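Local coordinates for putative alpha-ketoglutarate-dependent taurine dioxygenase (Burkholderia xenovorans, PDB 5HSX), which probably acts as an iron- and 2-oxoglutarate-dependent dioxygenase of the TauD/TfdA family, here with a sodium ion bound at its metal site, at residues S168-D171 and G172-G175; A264-N268 and R269-H273. All blocks are in the same frame, centred on the assembly; numbering follows the deposited sequence. Where two conformers were deposited one is given.

Interaction 1 (S168-D171 and G172-G175)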
ATOM      1  N   SER B 168       4.595 -18.443  19.881  1.00 17.01           N
ATOM      2  CA  SER B 168       5.394 -18.994  20.974  0.52 22.30           C
ATOM      3  C   SER B 168       6.859 -19.107  20.587  1.00 20.00           C
ATOM      4  O   SER B 168       7.752 -18.890  21.419  1.00 19.68           O
ATOM      5  CB  SER B 168       4.856 -20.364  21.387  0.52 21.33           C
ATOM      6  OG  SER B 168       3.686 -20.226  22.154  0.52 23.06           O
ATOM      7  N   PHE B 169       7.127 -19.454  19.323  1.00 15.29           N
ATOM      8  CA  PHE B 169       8.499 -19.554  18.834  1.00 20.45           C
ATOM      9  C   PHE B 169       9.210 -18.199  18.858  1.00 19.83           C
ATOM     10  O   PHE B 169      10.296 -18.068  19.434  1.00 17.86           O
ATOM     11  CB  PHE B 169       8.488 -20.142  17.418  1.00 13.73           C
ATOM     12  CG  PHE B 169       9.860 -20.346  16.823  1.00 18.93           C
ATOM     13  CD1 PHE B 169      10.873 -20.950  17.555  1.00 18.44           C
ATOM     14  CD2 PHE B 169      10.117 -19.965  15.514  1.00 23.50           C
ATOM     15  CE1 PHE B 169      12.131 -21.148  16.992  1.00 21.73           C
ATOM     16  CE2 PHE B 169      11.370 -20.156  14.947  1.00 22.75           C
ATOM     17  CZ  PHE B 169      12.376 -20.745  15.678  1.00 21.51           C
ATOM     18  N   VAL B 170       8.629 -17.177  18.223  1.00 15.98           N
ATOM     19  CA  VAL B 170       9.324 -15.895  18.146  1.00 15.53           C
ATOM     20  C   VAL B 170       9.352 -15.187  19.497  1.00 20.24           C
ATOM     21  O   VAL B 170      10.238 -14.359  19.730  1.00 17.81           O
ATOM     22  CB  VAL B 170       8.718 -14.987  17.050  1.00 17.07           C
ATOM     23  CG1 VAL B 170       8.776 -15.702  15.700  1.00 16.48           C
ATOM     24  CG2 VAL B 170       7.289 -14.592  17.387  1.00 18.04           C
ATOM     25  N   ASP B 171       8.430 -15.512  20.412  1.00 16.55           N
ATOM     26  CA  ASP B 171       8.486 -14.934  21.761  1.00 19.25           C
ATOM     27  C   ASP B 171       9.868 -15.089  22.386  1.00 20.54           C
ATOM     28  O   ASP B 171      10.340 -14.201  23.110  1.00 23.99           O
ATOM     29  CB  ASP B 171       7.463 -15.602  22.686  1.00 22.13           C
ATOM     30  CG  ASP B 171       6.048 -15.133  22.461  1.00 20.29           C
ATOM     31  OD1 ASP B 171       5.834 -14.096  21.794  1.00 17.53           O
ATOM     32  OD2 ASP B 171       5.137 -15.825  22.971  1.00 19.58           O
ATOM     33  N   GLY B 172      10.516 -16.229  22.145  1.00 22.13           N
ATOM     34  CA  GLY B 172      11.793 -16.546  22.752  1.00 26.04           C
ATOM     35  C   GLY B 172      13.019 -16.127  21.970  1.00 29.72           C
ATOM     36  O   GLY B 172      14.139 -16.388  22.423  1.00 30.36           O
ATOM     37  N   LEU B 173      12.857 -15.478  20.820  1.00 17.98           N
ATOM     38  CA  LEU B 173      13.977 -15.171  19.940  1.00 18.19           C
ATOM     39  C   LEU B 173      14.473 -13.744  20.132  1.00 18.02           C
ATOM     40  O   LEU B 173      13.712 -12.847  20.503  1.00 20.02           O
ATOM     41  CB  LEU B 173      13.578 -15.376  18.476  1.00 17.69           C
ATOM     42  CG  LEU B 173      13.176 -16.809  18.109  1.00 22.29           C
ATOM     43  CD1 LEU B 173      12.799 -16.899  16.635  1.00 20.12           C
ATOM     44  CD2 LEU B 173      14.302 -17.781  18.439  1.00 26.58           C
ATOM     45  N   ARG B 174      15.770 -13.555  19.871  1.00 18.59           N
ATOM     46  CA  ARG B 174      16.436 -12.261  19.891  1.00 17.00           C
ATOM     47  C   ARG B 174      17.045 -11.987  18.523  1.00 18.35           C
ATOM     48  O   ARG B 174      17.385 -12.919  17.784  1.00 20.68           O
ATOM     49  CB  ARG B 174      17.538 -12.225  20.947  1.00 17.06           C
ATOM     50  CG  ARG B 174      17.104 -12.795  22.282  1.00 21.94           C
ATOM     51  CD  ARG B 174      16.419 -11.742  23.107  1.00 29.24           C
ATOM     52  NE  ARG B 174      17.382 -10.781  23.639  1.00 33.53           N
ATOM     53  CZ  ARG B 174      17.053  -9.735  24.392  1.00 35.14           C
ATOM     54  NH1 ARG B 174      15.782  -9.511  24.702  1.00 26.13           N
ATOM     55  NH2 ARG B 174      17.999  -8.910  24.827  1.00 28.69           N
ATOM     56  N   GLY B 175      17.188 -10.704  18.194  1.00 17.15           N
ATOM     57  CA  GLY B 175      17.682 -10.305  16.890  1.00 17.06           C
ATOM     58  C   GLY B 175      18.730  -9.214  16.993  1.00 19.41           C
ATOM     59  O   GLY B 175      18.670  -8.342  17.859  1.00 20.97           O
TER
HETATM   60  O   HOH W   1      11.462 -11.921  21.841  1.00 21.93           O
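Leu173 folds back over the last turn of helix 164-171 and lays its CD1 methyl on one face of the Phe169 ring, 4.0 Å from the centroid of that ring and 15° off its normal. This is a CH-pi contact, and the branched leucine suits it: while CD1 covers the ring, Leu173 CG packs 3.4 Å from Phe169 O. With CG of Phe169 turned anti to the backbone N (chi1 -178°), the ring reaches forward along the chain to meet the methyl. Val170 CG1 borders Leu173 CD1 at 4.3 Å, and Val170 itself is buried against Val207 and Leu243. Here the packing is tightest, although Phe169 is itself exposed. The outer part of the turn is looser: Gly172 lies exposed at the bend, and a water 2.8 Å from both Asp171 O and Leu173 O bridges the two carbonyls. The Asp171 carboxylate is held by a hydrogen bond from Tyr159 and a salt bridge to Arg216. Gly172 N bonds to Phe169 O at 3.3 Å, while Leu173 N gives a straighter bond to Val170 O at 3.0 Å (169°). Such i to i+3 bonds are characteristic of a helix C-terminus, where the chain leaves helix 164-171 and passes through a short turn into strand 174-179.

Interaction 2 (A264-N268 and R269-H273). With NA (sodium ion), chain M.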
ATOM      1  N   ALA B 264       1.974  13.716  10.698  1.00 20.54           N
ATOM      2  CA  ALA B 264       1.865  12.307  11.051  1.00 20.13           C
ATOM      3  C   ALA B 264       2.578  12.077  12.375  1.00 22.00           C
ATOM      4  O   ALA B 264       3.718  12.519  12.555  1.00 22.12           O
ATOM      5  CB  ALA B 264       2.468  11.414   9.958  1.00 20.91           C
ATOM      6  N   PHE B 265       1.906  11.382  13.293  1.00 18.62           N
ATOM      7  CA  PHE B 265       2.385  11.143  14.656  1.00 20.58           C
ATOM      8  C   PHE B 265       2.258   9.641  14.876  1.00 21.36           C
ATOM      9  O   PHE B 265       1.138   9.122  14.939  1.00 20.75           O
ATOM     10  CB  PHE B 265       1.525  11.945  15.644  1.00 21.99           C
ATOM     11  CG  PHE B 265       1.961  11.900  17.104  1.00 20.24           C
ATOM     12  CD1 PHE B 265       3.119  11.258  17.526  1.00 19.77           C
ATOM     13  CD2 PHE B 265       1.178  12.542  18.053  1.00 22.31           C
ATOM     14  CE1 PHE B 265       3.480  11.266  18.872  1.00 22.56           C
ATOM     15  CE2 PHE B 265       1.529  12.549  19.397  1.00 25.07           C
ATOM     16  CZ  PHE B 265       2.682  11.904  19.809  1.00 25.36           C
ATOM     17  N   TRP B 266       3.380   8.918  14.939  1.00 18.79           N
ATOM     18  CA  TRP B 266       3.287   7.465  15.006  1.00 19.40           C
ATOM     19  C   TRP B 266       4.060   6.891  16.184  1.00 20.15           C
ATOM     20  O   TRP B 266       5.034   7.475  16.668  1.00 19.56           O
ATOM     21  CB  TRP B 266       3.758   6.783  13.713  1.00 19.06           C
ATOM     22  CG  TRP B 266       5.210   6.920  13.345  1.00 20.95           C
ATOM     23  CD1 TRP B 266       6.217   6.049  13.649  1.00 21.99           C
ATOM     24  CD2 TRP B 266       5.794   7.939  12.524  1.00 19.14           C
ATOM     25  NE1 TRP B 266       7.401   6.483  13.095  1.00 23.42           N
ATOM     26  CE2 TRP B 266       7.168   7.638  12.396  1.00 22.99           C
ATOM     27  CE3 TRP B 266       5.294   9.085  11.902  1.00 20.75           C
ATOM     28  CZ2 TRP B 266       8.050   8.443  11.664  1.00 24.34           C
ATOM     29  CZ3 TRP B 266       6.173   9.882  11.165  1.00 27.50           C
ATOM     30  CH2 TRP B 266       7.536   9.559  11.065  1.00 27.72           C
ATOM     31  N   ASP B 267       3.591   5.724  16.626  1.00 16.96           N
ATOM     32  CA  ASP B 267       4.138   4.998  17.771  1.00 19.88           C
ATOM     33  C   ASP B 267       5.120   3.964  17.226  1.00 18.83           C
ATOM     34  O   ASP B 267       4.714   2.920  16.710  1.00 17.98           O
ATOM     35  CB  ASP B 267       3.012   4.342  18.571  1.00 18.08           C
ATOM     36  CG  ASP B 267       3.510   3.648  19.835  1.00 19.98           C
ATOM     37  OD1 ASP B 267       4.737   3.460  19.982  1.00 22.45           O
ATOM     38  OD2 ASP B 267       2.666   3.270  20.673  1.00 22.79           O
ATOM     39  N   ASN B 268       6.419   4.256  17.352  1.00 20.17           N
ATOM     40  CA  ASN B 268       7.474   3.362  16.879  1.00 23.22           C
ATOM     41  C   ASN B 268       7.551   2.053  17.647  1.00 25.89           C
ATOM     42  O   ASN B 268       8.257   1.139  17.212  1.00 25.44           O
ATOM     43  CB  ASN B 268       8.831   4.043  16.988  1.00 25.02           C
ATOM     44  CG  ASN B 268       9.054   5.062  15.924  1.00 32.83           C
ATOM     45  OD1 ASN B 268       8.935   4.769  14.729  1.00 31.85           O
ATOM     46  ND2 ASN B 268       9.393   6.281  16.341  1.00 32.03           N
ATOM     47  N   ARG B 269       6.899   1.943  18.793  1.00 19.57           N
ATOM     48  CA  ARG B 269       6.923   0.671  19.485  1.00 17.87           C
ATOM     49  C   ARG B 269       5.968  -0.342  18.876  1.00 20.19           C
ATOM     50  O   ARG B 269       6.051  -1.528  19.217  1.00 24.06           O
ATOM     51  CB  ARG B 269       6.601   0.896  20.964  1.00 18.34           C
ATOM     52  CG  ARG B 269       7.505   1.965  21.567  1.00 20.02           C
ATOM     53  CD  ARG B 269       6.969   2.482  22.872  1.00 26.19           C
ATOM     54  NE  ARG B 269       5.686   3.144  22.688  1.00 21.07           N
ATOM     55  CZ  ARG B 269       5.048   3.807  23.652  1.00 25.30           C
ATOM     56  NH1 ARG B 269       5.587   3.918  24.863  1.00 23.64           N
ATOM     57  NH2 ARG B 269       3.874   4.365  23.399  1.00 26.76           N
ATOM     58  N   ALA B 270       5.081   0.093  17.971  1.00 21.35           N
ATOM     59  CA  ALA B 270       4.060  -0.772  17.401  1.00 17.69           C
ATOM     60  C   ALA B 270       3.976  -0.687  15.883  1.00 19.41           C
ATOM     61  O   ALA B 270       3.040  -1.249  15.306  1.00 18.76           O
ATOM     62  CB  ALA B 270       2.685  -0.444  17.996  1.00 19.57           C
ATOM     63  N   THR B 271       4.909  -0.001  15.221  1.00 15.96           N
ATOM     64  CA  THR B 271       4.806   0.192  13.779  1.00 16.82           C
ATOM     65  C   THR B 271       6.167   0.048  13.127  1.00 18.85           C
ATOM     66  O   THR B 271       7.215   0.228  13.758  1.00 17.10           O
ATOM     67  CB  THR B 271       4.249   1.580  13.388  1.00 16.49           C
ATOM     68  OG1 THR B 271       5.122   2.614  13.883  1.00 18.97           O
ATOM     69  CG2 THR B 271       2.831   1.784  13.929  1.00 18.83           C
ATOM     70  N   ALA B 272       6.129  -0.260  11.838  1.00 17.30           N
ATOM     71  CA  ALA B 272       7.200   0.094  10.921  1.00 20.61           C
ATOM     72  C   ALA B 272       6.590   0.949   9.823  1.00 16.93           C
ATOM     73  O   ALA B 272       5.366   0.993   9.657  1.00 18.44           O
ATOM     74  CB  ALA B 272       7.891  -1.140  10.315  1.00 15.53           C
ATOM     75  N   HIS B 273       7.443   1.657   9.079  1.00 14.89           N
ATOM     76  CA  HIS B 273       6.924   2.529   8.041  1.00 17.17           C
ATOM     77  C   HIS B 273       7.831   2.476   6.826  1.00 17.92           C
ATOM     78  O   HIS B 273       8.943   1.943   6.860  1.00 17.52           O
ATOM     79  CB  HIS B 273       6.747   3.976   8.532  1.00 20.37           C
ATOM     80  CG  HIS B 273       8.012   4.621   9.005  1.00 23.41           C
ATOM     81  ND1 HIS B 273       8.499   4.454  10.286  1.00 25.77           N
ATOM     82  CD2 HIS B 273       8.879   5.448   8.377  1.00 27.37           C
ATOM     83  CE1 HIS B 273       9.620   5.140  10.419  1.00 27.14           C
ATOM     84  NE2 HIS B 273       9.873   5.751   9.277  1.00 29.06           N
TER
HETATM   85 NA    NA M 401      12.092   6.028   9.138  1.00 17.29          NA
HETATM   86  O   HOH W   2       7.990   3.017  12.878  1.00 22.29           O
HETATM   87  O   HOH W   3      11.602   7.044   7.006  1.00 33.72           O
HETATM   88  O   HOH W   4      11.753   8.050  10.052  1.00 31.63           O
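Asp267 takes bonds from Arg269, Ala270 and Thr271, its backbone oxygen and its carboxylate each accepting more than one. It begins a type I beta turn, Asp267 to Ala270, joining strands 263-267 and 271-274 of the double-stranded beta-helix (cupin) fold. Ala270 N and Thr271 OG1 approach Asp267 O from opposite faces of its carbonyl plane, at 3.1 and 2.9 Å. Threonine suits this place because its hydroxyl, between backbone N and carbonyl carbon (chi1 61°), points back to the turn. Arg269 meets the carboxylate side-on: NE lies 2.9 Å from Asp267 OD1 on its syn side, and NH2 reaches OD2 from above the carboxylate plane. The two planes are 49° apart, so the pair is twisted. Arg269 N also bonds to OD1, from the face opposite NE. His210 hydrogen-bonds Asp267 OD2, and Glu212 forms a salt bridge with Arg269 NH2.

Beyond the turn, the Trp266 indole packs obliquely on His273, with CZ2 over one face of the imidazole. A water links Asn268 OD1 to Thr271 OG1 and His273 ND1 of strand 271-274, while Asn268 ND2 is hydrogen-bonded to Ser136. The bond from ND1 to the water probably limits rotation of the imidazole and leaves NE2 to the metal, also bound by His123, Asp125 and Asn323: His273 NE2 lies 2.2 Å from the sodium ion.

Both interactions are changes of direction within a continuous chain, but they lie at different depths. Interaction 1 is a surface contact about 21 Å from the centre of the chain, whereas interaction 2 is buried about 4 Å from it. Their centres are about 21 Å apart, and they do not touch. Residues 168-175 take the chain from a helix into a strand of the five-stranded antiparallel sheet; residues 264-273 connect the mixed seven-stranded sheet to the four-stranded one. Across interaction 1 itself the chemistry is apolar packing and backbone bonds, its charged side chains pairing elsewhere, whereas interaction 2 pairs Asp267 with Arg269 inside the contact and commits one histidine to the metal.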